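Local coordinates for ubiquitin domain-containing protein DSK2,putative (Plasmodium falciparum, PDB 6JL3), which probably acts as a ubiquitin shuttle factor, its ubiquitin-like domain being recognised by receptors of the proteasome, at residues A[43-48]-A[71-76]; A[25-30]-A[58-63]. All blocks are in the same frame, centred on the assembly; numbering follows the deposited sequence. Where two conformers were deposited one is given.

Contact 1 of 2, residues A[43-48]-A[71-76]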
# COMPACT_ATOMS: atom_id res chain seq x y z
N GLU A 43 -5.07 11.01 3.08
CA GLU A 43 -6.20 11.40 2.25
C GLU A 43 -5.81 11.69 0.81
O GLU A 43 -6.68 11.66 -0.06
CB GLU A 43 -6.91 12.59 2.91
CG GLU A 43 -7.48 12.27 4.30
CD GLU A 43 -6.48 12.44 5.44
OE1 GLU A 43 -6.89 12.24 6.60
OE2 GLU A 43 -5.30 12.77 5.19
N ALA A 44 -4.53 11.96 0.53
CA ALA A 44 -4.08 12.20 -0.83
C ALA A 44 -3.55 10.95 -1.52
O ALA A 44 -3.25 11.00 -2.71
CB ALA A 44 -2.97 13.26 -0.84
N GLN A 45 -3.41 9.85 -0.79
CA GLN A 45 -2.81 8.65 -1.35
C GLN A 45 -3.81 7.85 -2.17
O GLN A 45 -4.97 7.67 -1.77
CB GLN A 45 -2.34 7.74 -0.24
CG GLN A 45 -1.16 8.22 0.54
CD GLN A 45 -0.77 7.24 1.62
OE1 GLN A 45 -1.02 6.04 1.53
NE2 GLN A 45 -0.15 7.76 2.68
N ARG A 46 -3.33 7.31 -3.28
CA ARG A 46 -4.05 6.29 -4.03
C ARG A 46 -3.11 5.11 -4.20
O ARG A 46 -2.00 5.27 -4.75
CB ARG A 46 -4.51 6.83 -5.39
CG ARG A 46 -5.39 8.08 -5.30
CD ARG A 46 -6.73 7.81 -4.63
NE ARG A 46 -7.57 9.00 -4.57
CZ ARG A 46 -7.62 9.84 -3.53
NH1 ARG A 46 -6.88 9.62 -2.46
NH2 ARG A 46 -8.42 10.90 -3.58
N ILE A 47 -3.50 3.95 -3.68
CA ILE A 47 -2.71 2.73 -3.81
C ILE A 47 -3.23 1.95 -5.00
O ILE A 47 -4.43 1.61 -5.07
CB ILE A 47 -2.73 1.89 -2.52
CG1 ILE A 47 -2.12 2.69 -1.36
CG2 ILE A 47 -2.00 0.58 -2.75
CD1 ILE A 47 -2.12 1.97 -0.02
N ILE A 48 -2.34 1.66 -5.95
CA ILE A 48 -2.67 1.02 -7.22
C ILE A 48 -2.08 -0.38 -7.20
O ILE A 48 -0.87 -0.55 -6.99
CB ILE A 48 -2.11 1.81 -8.42
CG1 ILE A 48 -2.41 3.31 -8.29
CG2 ILE A 48 -2.61 1.17 -9.72
CD1 ILE A 48 -3.84 3.69 -8.17
N MET A 71 3.33 -2.63 -5.16
CA MET A 71 2.21 -1.74 -5.45
C MET A 71 2.77 -0.38 -5.82
O MET A 71 3.93 -0.06 -5.55
CB MET A 71 1.32 -1.59 -4.22
CG MET A 71 0.81 -2.91 -3.66
SD MET A 71 -0.45 -2.67 -2.40
CE MET A 71 -0.84 -4.36 -1.97
N HIS A 72 1.94 0.43 -6.46
CA HIS A 72 2.29 1.81 -6.74
C HIS A 72 1.51 2.73 -5.81
O HIS A 72 0.35 2.47 -5.49
CB HIS A 72 2.03 2.19 -8.19
CG HIS A 72 2.99 1.59 -9.14
ND1 HIS A 72 2.93 0.26 -9.51
CD2 HIS A 72 4.05 2.12 -9.79
CE1 HIS A 72 3.91 0.00 -10.37
NE2 HIS A 72 4.60 1.11 -10.55
N LEU A 73 2.16 3.79 -5.39
CA LEU A 73 1.54 4.84 -4.58
C LEU A 73 1.65 6.15 -5.35
O LEU A 73 2.75 6.59 -5.70
CB LEU A 73 2.25 4.93 -3.23
CG LEU A 73 1.70 5.97 -2.27
CD1 LEU A 73 0.28 5.65 -1.88
CD2 LEU A 73 2.61 6.02 -1.05
N VAL A 74 0.49 6.75 -5.63
CA VAL A 74 0.42 8.01 -6.35
C VAL A 74 -0.44 8.98 -5.55
O VAL A 74 -1.14 8.60 -4.60
CB VAL A 74 -0.12 7.84 -7.79
CG1 VAL A 74 0.74 6.84 -8.56
CG2 VAL A 74 -1.58 7.42 -7.80
N ARG A 75 -0.35 10.25 -5.92
CA ARG A 75 -1.14 11.30 -5.31
C ARG A 75 -2.43 11.51 -6.08
O ARG A 75 -2.46 11.41 -7.31
CB ARG A 75 -0.38 12.62 -5.34
CG ARG A 75 0.72 12.80 -4.33
CD ARG A 75 1.22 14.24 -4.38
NE ARG A 75 2.38 14.39 -3.51
CZ ARG A 75 2.33 14.78 -2.24
NH1 ARG A 75 1.17 15.09 -1.68
NH2 ARG A 75 3.45 14.86 -1.54
N SER A 76 -3.50 11.82 -5.34
CA SER A 76 -4.76 12.23 -5.95
C SER A 76 -4.47 13.33 -6.95
O SER A 76 -3.90 14.36 -6.60
CB SER A 76 -5.71 12.76 -4.88
OG SER A 76 -5.06 13.73 -4.08
O HOH W 1 0.48 -1.39 -9.26
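Met-71 meets Ile-47 through its sulfur: SD lies 3.6 Å from Ile-47 CG2, on the face of the sheet that carries helix 27-35. With CG anti to the carbonyl carbon (chi1 -55°) and an extended chain beyond it, the methionine then runs on past Ile-47 toward Val-7 and Phe-9 of strand 5-11. His-72 turns to the other face, where its CB sits beside Ile-48 CB. Its backbone N and O both pair with Ile-48, and the bond from Ile-48 N to His-72 O, 2.8 Å, is almost straight. A water bridges Ile-48 O and His-72 ND1, so that carbonyl receives both the water and His-72 N. Leu-73 returns to the buried face; its CD1 touches Ile-47 CG1 at 3.8 Å, and the Gln-45 chain passes the same methyl from CB to OE1. The amide of Gln-45 is held from outside, NE2 donating to the carbonyls of Lys-31 and Ile-40. Val-74 forms the second hydrogen-bonded pair, with Arg-46, and lays CG2 3.8 Å from Arg-46 CB. Ser-76 N donates to Ala-44 O at 2.8 Å, while Ser-76 CB rests over one face of the Arg-46 guanidinium, 3.5 Å from NH2. Arg-46 bends at chi2 (-66°), and its NH1 reaches Gln-45 O (2.8 Å) and, in a longer bond, Glu-43 O. This antiparallel pairing belongs to the beta-grasp fold of ubiquitin; the face with Ile-48, His-72 and Val-74 is in the position of ubiquitin's isoleucine-centred recognition patch, and probably serves similarly here.

Contact 2 of 2, residues A[25-30]-A[58-63]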
# COMPACT_ATOMS: atom_id res chain seq x y z
N ILE A 25 -4.55 -6.61 7.16
CA ILE A 25 -4.84 -5.22 7.49
C ILE A 25 -5.70 -4.62 6.37
O ILE A 25 -5.80 -5.15 5.27
CB ILE A 25 -3.57 -4.38 7.72
CG1 ILE A 25 -2.75 -4.27 6.44
CG2 ILE A 25 -2.74 -4.98 8.87
CD1 ILE A 25 -1.59 -3.29 6.55
N THR A 26 -6.33 -3.49 6.67
CA THR A 26 -7.14 -2.83 5.65
C THR A 26 -6.26 -1.94 4.77
O THR A 26 -5.12 -1.59 5.12
CB THR A 26 -8.23 -1.97 6.27
OG1 THR A 26 -7.60 -0.91 7.02
CG2 THR A 26 -9.14 -2.81 7.15
N VAL A 27 -6.83 -1.52 3.64
CA VAL A 27 -6.18 -0.54 2.77
C VAL A 27 -5.88 0.75 3.54
O VAL A 27 -4.81 1.34 3.39
CB VAL A 27 -7.05 -0.30 1.53
CG1 VAL A 27 -6.52 0.87 0.70
CG2 VAL A 27 -7.13 -1.57 0.71
N LEU A 28 -6.83 1.21 4.36
CA LEU A 28 -6.59 2.40 5.16
C LEU A 28 -5.42 2.19 6.12
O LEU A 28 -4.57 3.08 6.28
CB LEU A 28 -7.86 2.80 5.91
CG LEU A 28 -7.73 4.10 6.72
CD1 LEU A 28 -7.35 5.29 5.84
CD2 LEU A 28 -9.03 4.39 7.49
N ASP A 29 -5.36 1.03 6.78
CA ASP A 29 -4.20 0.71 7.62
C ASP A 29 -2.91 0.83 6.82
O ASP A 29 -1.90 1.34 7.32
CB ASP A 29 -4.29 -0.74 8.14
CG ASP A 29 -5.34 -0.96 9.22
OD1 ASP A 29 -5.66 -0.03 9.98
OD2 ASP A 29 -5.83 -2.11 9.32
N LEU A 30 -2.92 0.31 5.59
CA LEU A 30 -1.73 0.35 4.73
C LEU A 30 -1.38 1.78 4.35
O LEU A 30 -0.19 2.13 4.31
CB LEU A 30 -1.97 -0.53 3.51
CG LEU A 30 -0.80 -0.69 2.55
CD1 LEU A 30 0.40 -1.28 3.28
CD2 LEU A 30 -1.18 -1.56 1.36
N GLU A 58 -11.37 -2.10 2.92
CA GLU A 58 -11.25 -3.51 2.60
C GLU A 58 -9.94 -4.10 3.10
O GLU A 58 -8.88 -3.45 3.06
CB GLU A 58 -11.35 -3.72 1.09
CG GLU A 58 -12.66 -3.24 0.44
CD GLU A 58 -13.93 -3.96 0.92
OE1 GLU A 58 -13.99 -4.49 2.05
OE2 GLU A 58 -14.91 -3.98 0.14
N SER A 59 -10.01 -5.34 3.57
CA SER A 59 -8.82 -6.10 3.92
C SER A 59 -8.01 -6.43 2.67
O SER A 59 -8.57 -6.76 1.62
CB SER A 59 -9.23 -7.41 4.59
OG SER A 59 -8.10 -8.23 4.85
N LEU A 60 -6.68 -6.36 2.80
CA LEU A 60 -5.82 -6.65 1.65
C LEU A 60 -6.00 -8.08 1.15
O LEU A 60 -5.74 -8.35 -0.03
CB LEU A 60 -4.35 -6.44 2.04
CG LEU A 60 -3.94 -5.02 2.43
CD1 LEU A 60 -2.46 -5.01 2.77
CD2 LEU A 60 -4.26 -4.02 1.34
N THR A 61 -6.42 -9.00 2.02
CA THR A 61 -6.65 -10.37 1.58
C THR A 61 -7.69 -10.45 0.47
O THR A 61 -7.61 -11.33 -0.37
CB THR A 61 -7.06 -11.24 2.77
OG1 THR A 61 -8.16 -10.65 3.45
CG2 THR A 61 -5.89 -11.40 3.73
N LEU A 62 -8.64 -9.51 0.44
CA LEU A 62 -9.64 -9.53 -0.62
C LEU A 62 -9.00 -9.40 -1.99
O LEU A 62 -9.56 -9.88 -2.99
CB LEU A 62 -10.63 -8.38 -0.42
CG LEU A 62 -11.55 -8.55 0.78
CD1 LEU A 62 -12.34 -7.30 1.04
CD2 LEU A 62 -12.49 -9.71 0.53
N TYR A 63 -7.85 -8.75 -2.07
CA TYR A 63 -7.16 -8.50 -3.32
C TYR A 63 -6.05 -9.51 -3.59
O TYR A 63 -5.33 -9.38 -4.59
CB TYR A 63 -6.58 -7.10 -3.29
CG TYR A 63 -7.61 -6.00 -3.20
CD1 TYR A 63 -8.41 -5.68 -4.30
CD2 TYR A 63 -7.76 -5.25 -2.04
CE1 TYR A 63 -9.32 -4.65 -4.24
CE2 TYR A 63 -8.67 -4.21 -1.98
CZ TYR A 63 -9.45 -3.92 -3.08
OH TYR A 63 -10.36 -2.89 -3.03
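The N-terminal end of the ubiquitin-fold helix, closed by a capping box, is tied here to the loop that leads into a short 3-10 turn. Two backbone hydrogen bonds make the tie: Leu-60 N donates to Ile-25 O and Val-27 N to Glu-58 O, both 2.9 Å long. Between them Thr-26 and Ser-59 form a single bridge, with their CA atoms 4.1 Å apart. Thr-26 is the N-cap of helix 27-35. Its OG1, set between the backbone N and the carbonyl carbon (chi1 64°), accepts from Asp-29 N at 3.0 Å, and Asp-29 OD2 in return accepts from Thr-26 N, which meets the carboxylate on its anti side and well out of its plane. These reciprocal bonds engage the amides of the N-cap residue and of Asp-29 in the first turn, while Val-27 N, also in the first turn, is taken by Glu-58 O from across the contact.

Leu-60 supplies most of the apolar side. Its CG, anti to the carbonyl carbon (chi1 -63°), stands 3.4 Å from Ile-25 O, and its two methyls divide the partners. CD1 lies 3.8 Å from Ile-25 CG1, the two side chains running side by side, whereas CD2 meets Val-27 CG2, the side chains crossing at about a right angle. Leu-30 CD2 comes in across both methyls, 3.9 Å from CD1. Val-27 CG2 also approaches Tyr-63 CE2 obliquely; the hydroxyl of that tyrosine accepts from Lys-55 N. Beyond the segments, Ile-21 of strand 15-21 packs against Leu-30 and Leu-60, Leu-54 against Val-27 and Tyr-63, and Val-65 against Leu-60, so that Leu-60 links the 3-10 turn to both the helix start and strand 15-21.

How the contacts relate
Both contacts close onto the same core beneath helix 27-35, and they touch there: Leu-30 CD2 of contact 2 lies 3.9 Å from Ile-47 CD1 and 4.0 Å from Met-71 SD of contact 1. Contact 1 joins two strands inside the sheet, through a ladder of backbone bonds. Contact 2 is no sheet: a single backbone bridge fastens the loop after strand 52-53 to the helix start, and its side-chain bonds include the capping box of that helix. Each is partly buried; in contact 1 Ile-47, Met-71 and Leu-73 point into the core but Ile-48 and Val-74 lie on the more accessible face. Their segments alternate along the chain, and Leu-30 joins them in space.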